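Local coordinates for protein beta-xylanase (PDB 7NWN) that probably binds plant cell-wall carbohydrate through a calcium-containing family 9 module that forms part of a multimodular xylanase-glucuronoyl esterase, at residues K21-D33 against K60-V72. Numbering follows the deposited sequence. Where two conformers were deposited one is given.
Sequences KRIYVSYGSPVID and KFKLMWDDNALYV. With CA (calcium ion), chain R; EDO (1,2-ethanediol), chain O; EDO (1,2-ethanediol), chain J.
Tyr27 sets the edge of its ring against one face of the Trp65 indole in a T-shaped stack, planes at 88° and Tyr27 CD2 3.7 Å from Trp65 CZ2. With CG anti to the backbone N (chi1 -179°), the phenol reaches on past the indole to Asp67, where its hydroxyl makes a weak hydrogen bond to Asp67 OD1, the oxygen that also salt-bridges Arg205. Alongside the stack the backbones meet in a single bridge: Trp65 N donates to Ser26 O at 3.0 Å and Gly28 N to Trp65 O at 2.7 Å. Just before it, Val25 acts as a wedge. Its CG1 packs against the backbone, 3.4 Å from Met64 CA, between Leu63 CB and Trp65 CD1, while the indole N-H bonds to Lys203 O. Beyond the bridge, Met64 SD lies against Gly28, and Pro30 then fits its ring onto Tyr71, with Pro30 CD 9° off the normal over the centre of that face; Ile32 CD1 abuts the edge. Asp66 OD2 accepts from Tyr71 OH at 2.7 Å and, in one of two serine conformers, from Ser29 OG. After Pro30 the chain runs on to Val31 O and Asp33 OD1, both calcium ligands. Strand 22-25 pairs with 198-202 in one sheet, and the loop leaving it packs across the outermost strand, 58-66, of the other, as expected for the two-sheet beta-sandwich of a CBM9 module.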
loop_
_atom_site.group_PDB
_atom_site.type_symbol
_atom_site.label_atom_id
_atom_site.label_comp_id
_atom_site.label_asym_id
_atom_site.label_seq_id
_atom_site.Cartn_x
_atom_site.Cartn_y
_atom_site.Cartn_z
ATOM N N LYS A 21 8.438 10.717 -7.426
ATOM C CA LYS A 21 8.968 9.889 -8.571
ATOM C C LYS A 21 7.982 8.753 -8.911
ATOM O O LYS A 21 6.768 8.908 -8.712
ATOM C CB LYS A 21 10.413 9.470 -8.282
ATOM C CG LYS A 21 11.174 8.923 -9.479
ATOM C CD LYS A 21 11.971 7.701 -9.099
ATOM C CE LYS A 21 12.435 6.896 -10.294
ATOM N NZ LYS A 21 13.645 6.103 -9.964
ATOM N N ARG A 22 8.497 7.646 -9.492
ATOM C CA ARG A 22 7.641 6.743 -10.250
ATOM C C ARG A 22 8.022 5.271 -10.059
ATOM O O ARG A 22 9.174 4.899 -10.214
ATOM C CB ARG A 22 7.600 7.159 -11.721
ATOM C CG ARG A 22 6.770 6.242 -12.606
ATOM C CD ARG A 22 6.851 6.616 -14.073
ATOM N NE ARG A 22 5.923 7.702 -14.384
ATOM C CZ ARG A 22 5.813 8.294 -15.570
ATOM N NH1 ARG A 22 6.543 7.880 -16.591
ATOM N NH2 ARG A 22 4.927 9.259 -15.755
ATOM N N ILE A 23 7.036 4.433 -9.726
ATOM C CA ILE A 23 7.239 2.980 -9.636
ATOM C C ILE A 23 6.487 2.315 -10.808
ATOM O O ILE A 23 5.312 2.635 -11.066
ATOM C CB ILE A 23 6.734 2.463 -8.262
ATOM C CG1 ILE A 23 7.578 3.024 -7.117
ATOM C CG2 ILE A 23 6.655 0.934 -8.210
ATOM C CD1 ILE A 23 6.919 2.917 -5.753
ATOM N N TYR A 24 7.195 1.438 -11.542
ATOM C CA TYR A 24 6.623 0.640 -12.626
ATOM C C TYR A 24 6.097 -0.642 -11.967
ATOM O O TYR A 24 6.811 -1.252 -11.204
ATOM C CB TYR A 24 7.693 0.386 -13.716
ATOM C CG TYR A 24 8.061 1.654 -14.447
ATOM C CD1 TYR A 24 7.295 2.105 -15.518
ATOM C CD2 TYR A 24 9.098 2.476 -13.989
ATOM C CE1 TYR A 24 7.585 3.306 -16.159
ATOM C CE2 TYR A 24 9.413 3.676 -14.625
ATOM C CZ TYR A 24 8.649 4.083 -15.713
ATOM O OH TYR A 24 8.917 5.261 -16.336
ATOM N N VAL A 25 4.819 -0.942 -12.156
ATOM C CA VAL A 25 4.154 -2.076 -11.529
ATOM C C VAL A 25 3.869 -3.146 -12.583
ATOM O O VAL A 25 3.141 -2.911 -13.565
ATOM C CB VAL A 25 2.832 -1.596 -10.921
ATOM C CG1 VAL A 25 2.112 -2.712 -10.128
ATOM C CG2 VAL A 25 3.047 -0.321 -10.097
ATOM N N SER A 26 4.402 -4.341 -12.328
ATOM C CA SER A 26 4.125 -5.504 -13.164
ATOM C C SER A 26 2.739 -6.114 -12.908
ATOM O O SER A 26 2.149 -5.976 -11.833
ATOM C CB SER A 26 5.169 -6.521 -12.912
ATOM O OG SER A 26 6.400 -5.970 -13.312
ATOM N N TYR A 27 2.282 -6.867 -13.921
ATOM C CA TYR A 27 0.965 -7.468 -14.017
ATOM C C TYR A 27 1.028 -8.831 -13.336
ATOM O O TYR A 27 1.970 -9.606 -13.558
ATOM C CB TYR A 27 0.558 -7.643 -15.485
ATOM C CG TYR A 27 -0.810 -8.248 -15.629
ATOM C CD1 TYR A 27 -0.985 -9.631 -15.677
ATOM C CD2 TYR A 27 -1.923 -7.447 -15.710
ATOM C CE1 TYR A 27 -2.250 -10.195 -15.788
ATOM C CE2 TYR A 27 -3.189 -7.999 -15.798
ATOM C CZ TYR A 27 -3.359 -9.367 -15.854
ATOM O OH TYR A 27 -4.630 -9.843 -15.969
ATOM N N GLY A 28 0.016 -9.107 -12.507
ATOM C CA GLY A 28 -0.005 -10.391 -11.795
ATOM C C GLY A 28 -1.132 -10.414 -10.776
ATOM O O GLY A 28 -1.657 -9.358 -10.417
ATOM N N SER A 29 -1.533 -11.630 -10.384
ATOM C CA SER A 29 -2.703 -11.851 -9.553
ATOM C C SER A 29 -2.274 -12.695 -8.354
ATOM O O SER A 29 -2.234 -13.912 -8.440
ATOM C CB SER A 29 -3.800 -12.552 -10.326
ATOM O OG SER A 29 -4.299 -11.739 -11.376
ATOM N N PRO A 30 -1.886 -12.087 -7.213
ATOM C CA PRO A 30 -1.583 -12.865 -6.011
ATOM C C PRO A 30 -2.802 -13.298 -5.190
ATOM O O PRO A 30 -3.927 -12.764 -5.312
ATOM C CB PRO A 30 -0.721 -11.944 -5.153
ATOM C CG PRO A 30 -0.999 -10.546 -5.665
ATOM C CD PRO A 30 -1.569 -10.652 -7.073
ATOM N N VAL A 31 -2.530 -14.284 -4.339
ATOM C CA VAL A 31 -3.526 -14.801 -3.406
ATOM C C VAL A 31 -3.410 -14.018 -2.100
ATOM O O VAL A 31 -2.312 -13.933 -1.538
ATOM C CB VAL A 31 -3.280 -16.312 -3.219
ATOM C CG1 VAL A 31 -4.153 -16.921 -2.107
ATOM C CG2 VAL A 31 -3.499 -17.040 -4.575
ATOM N N ILE A 32 -4.559 -13.525 -1.600
ATOM C CA ILE A 32 -4.569 -12.692 -0.396
ATOM C C ILE A 32 -4.643 -13.622 0.822
ATOM O O ILE A 32 -5.721 -14.183 1.107
ATOM C CB ILE A 32 -5.743 -11.661 -0.420
ATOM C CG1 ILE A 32 -5.721 -10.779 -1.692
ATOM C CG2 ILE A 32 -5.717 -10.796 0.850
ATOM C CD1 ILE A 32 -4.420 -10.003 -1.840
ATOM N N ASP A 33 -3.513 -13.773 1.538
ATOM C CA ASP A 33 -3.476 -14.719 2.661
ATOM C C ASP A 33 -2.370 -14.377 3.652
ATOM O O ASP A 33 -2.228 -15.123 4.623
ATOM C CB ASP A 33 -3.197 -16.152 2.155
ATOM C CG ASP A 33 -1.948 -16.263 1.271
ATOM O OD1 ASP A 33 -1.172 -15.271 1.107
ATOM O OD2 ASP A 33 -1.712 -17.351 0.806
ATOM N N LYS A 60 9.345 -2.216 3.704
ATOM C CA LYS A 60 9.456 -2.327 2.266
ATOM C C LYS A 60 8.091 -2.743 1.737
ATOM O O LYS A 60 7.233 -3.211 2.492
ATOM C CB LYS A 60 10.571 -3.319 1.930
ATOM C CG LYS A 60 10.553 -4.614 2.747
ATOM C CD LYS A 60 11.725 -5.555 2.439
ATOM C CE LYS A 60 11.900 -6.763 3.353
ATOM N NZ LYS A 60 13.105 -7.555 2.971
ATOM N N PHE A 61 7.882 -2.557 0.438
ATOM C CA PHE A 61 6.622 -3.014 -0.130
ATOM C C PHE A 61 6.836 -3.298 -1.608
ATOM O O PHE A 61 7.752 -2.729 -2.215
ATOM C CB PHE A 61 5.500 -2.002 0.132
ATOM C CG PHE A 61 5.650 -0.729 -0.659
ATOM C CD1 PHE A 61 6.403 0.334 -0.166
ATOM C CD2 PHE A 61 5.042 -0.599 -1.909
ATOM C CE1 PHE A 61 6.560 1.499 -0.916
ATOM C CE2 PHE A 61 5.188 0.567 -2.662
ATOM C CZ PHE A 61 5.955 1.616 -2.172
ATOM N N LYS A 62 5.959 -4.169 -2.138
ATOM C CA LYS A 62 5.916 -4.521 -3.548
ATOM C C LYS A 62 4.510 -4.227 -4.043
ATOM O O LYS A 62 3.571 -4.260 -3.245
ATOM C CB LYS A 62 6.226 -6.003 -3.709
ATOM C CG LYS A 62 7.686 -6.341 -3.406
ATOM C CD LYS A 62 8.031 -7.818 -3.574
ATOM C CE LYS A 62 9.533 -8.054 -3.452
ATOM N NZ LYS A 62 9.867 -9.440 -3.766
ATOM N N LEU A 63 4.396 -4.006 -5.352
ATOM C CA LEU A 63 3.136 -3.661 -5.973
ATOM C C LEU A 63 2.947 -4.615 -7.128
ATOM O O LEU A 63 3.941 -5.043 -7.726
ATOM C CB LEU A 63 3.199 -2.213 -6.512
ATOM C CG LEU A 63 3.212 -1.095 -5.466
ATOM C CD1 LEU A 63 3.146 0.303 -6.132
ATOM C CD2 LEU A 63 2.066 -1.261 -4.476
ATOM N N MET A 64 1.676 -4.867 -7.467
ATOM C CA MET A 64 1.346 -5.703 -8.616
ATOM C C MET A 64 -0.053 -5.270 -9.042
ATOM O O MET A 64 -0.797 -4.748 -8.212
ATOM C CB MET A 64 1.379 -7.182 -8.204
ATOM C CG MET A 64 1.466 -8.179 -9.362
ATOM S SD MET A 64 1.876 -9.869 -8.812
ATOM C CE MET A 64 3.504 -9.637 -8.153
ATOM N N TRP A 65 -0.405 -5.427 -10.325
ATOM C CA TRP A 65 -1.764 -5.116 -10.749
ATOM C C TRP A 65 -2.332 -6.224 -11.623
ATOM O O TRP A 65 -1.592 -6.913 -12.313
ATOM C CB TRP A 65 -1.802 -3.797 -11.535
ATOM C CG TRP A 65 -1.171 -3.863 -12.900
ATOM C CD1 TRP A 65 0.164 -3.857 -13.198
ATOM C CD2 TRP A 65 -1.866 -3.908 -14.158
ATOM N NE1 TRP A 65 0.359 -3.884 -14.559
ATOM C CE2 TRP A 65 -0.875 -3.892 -15.175
ATOM C CE3 TRP A 65 -3.221 -3.948 -14.524
ATOM C CZ2 TRP A 65 -1.215 -3.945 -16.534
ATOM C CZ3 TRP A 65 -3.558 -3.933 -15.872
ATOM C CH2 TRP A 65 -2.559 -3.987 -16.851
ATOM N N ASP A 66 -3.654 -6.338 -11.597
ATOM C CA ASP A 66 -4.340 -7.165 -12.567
ATOM C C ASP A 66 -5.512 -6.367 -13.136
ATOM O O ASP A 66 -5.743 -5.233 -12.733
ATOM C CB ASP A 66 -4.696 -8.555 -12.016
ATOM C CG ASP A 66 -5.794 -8.611 -10.965
ATOM O OD1 ASP A 66 -6.663 -7.715 -10.929
ATOM O OD2 ASP A 66 -5.836 -9.626 -10.245
ATOM N N ASP A 67 -6.327 -7.023 -13.964
ATOM C CA ASP A 67 -7.413 -6.343 -14.650
ATOM C C ASP A 67 -8.373 -5.690 -13.670
ATOM O O ASP A 67 -9.053 -4.776 -14.104
ATOM C CB ASP A 67 -8.223 -7.281 -15.566
ATOM C CG ASP A 67 -7.402 -7.749 -16.760
ATOM O OD1 ASP A 67 -6.317 -7.160 -17.036
ATOM O OD2 ASP A 67 -7.794 -8.739 -17.348
ATOM N N ASN A 68 -8.480 -6.196 -12.415
ATOM C CA ASN A 68 -9.527 -5.754 -11.514
ATOM C C ASN A 68 -9.015 -4.953 -10.298
ATOM O O ASN A 68 -9.837 -4.451 -9.526
ATOM C CB ASN A 68 -10.345 -6.942 -10.992
ATOM C CG ASN A 68 -10.900 -7.778 -12.129
ATOM O OD1 ASN A 68 -11.625 -7.243 -12.959
ATOM N ND2 ASN A 68 -10.572 -9.067 -12.163
ATOM N N ALA A 69 -7.699 -4.917 -10.067
ATOM C CA ALA A 69 -7.191 -4.599 -8.731
ATOM C C ALA A 69 -5.742 -4.170 -8.760
ATOM O O ALA A 69 -4.959 -4.565 -9.636
ATOM C CB ALA A 69 -7.336 -5.773 -7.782
ATOM N N LEU A 70 -5.409 -3.409 -7.710
ATOM C CA LEU A 70 -4.035 -3.172 -7.316
ATOM C C LEU A 70 -3.739 -3.986 -6.049
ATOM O O LEU A 70 -4.576 -4.025 -5.153
ATOM C CB LEU A 70 -3.813 -1.675 -7.055
ATOM C CG LEU A 70 -2.380 -1.266 -6.676
ATOM C CD1 LEU A 70 -1.387 -1.405 -7.831
ATOM C CD2 LEU A 70 -2.333 0.142 -6.141
ATOM N N TYR A 71 -2.484 -4.466 -5.940
ATOM C CA TYR A 71 -2.034 -5.358 -4.871
ATOM C C TYR A 71 -0.828 -4.736 -4.188
ATOM O O TYR A 71 0.076 -4.225 -4.868
ATOM C CB TYR A 71 -1.635 -6.740 -5.421
ATOM C CG TYR A 71 -2.834 -7.468 -5.995
ATOM C CD1 TYR A 71 -3.689 -8.199 -5.180
ATOM C CD2 TYR A 71 -3.134 -7.372 -7.350
ATOM C CE1 TYR A 71 -4.812 -8.832 -5.692
ATOM C CE2 TYR A 71 -4.261 -7.985 -7.885
ATOM C CZ TYR A 71 -5.062 -8.763 -7.062
ATOM O OH TYR A 71 -6.171 -9.343 -7.587
ATOM N N VAL A 72 -0.821 -4.811 -2.846
ATOM C CA VAL A 72 0.315 -4.325 -2.071
ATOM C C VAL A 72 0.782 -5.452 -1.149
ATOM O O VAL A 72 -0.046 -6.012 -0.452
ATOM C CB VAL A 72 -0.043 -3.075 -1.234
ATOM C CG1 VAL A 72 1.203 -2.492 -0.546
ATOM C CG2 VAL A 72 -0.745 -1.994 -2.090
HETATM CA CA CA R . -0.206 -14.207 -0.727
HETATM C C1 EDO O . -2.153 -16.584 -9.779
HETATM O O1 EDO O . -1.712 -16.328 -8.443
HETATM C C2 EDO O . -1.261 -16.092 -10.869
HETATM O O2 EDO O . -0.090 -16.881 -11.061
HETATM C C1 EDO J . -13.248 -4.368 -13.634
HETATM O O1 EDO J . -12.136 -4.026 -14.447
HETATM C C2 EDO J . -13.669 -3.266 -12.741
HETATM O O2 EDO J . -14.557 -2.350 -13.367
HETATM O O HOH W 1 5.642 -4.745 -9.832
HETATM O O HOH W 2 0.038 -16.615 -1.107
#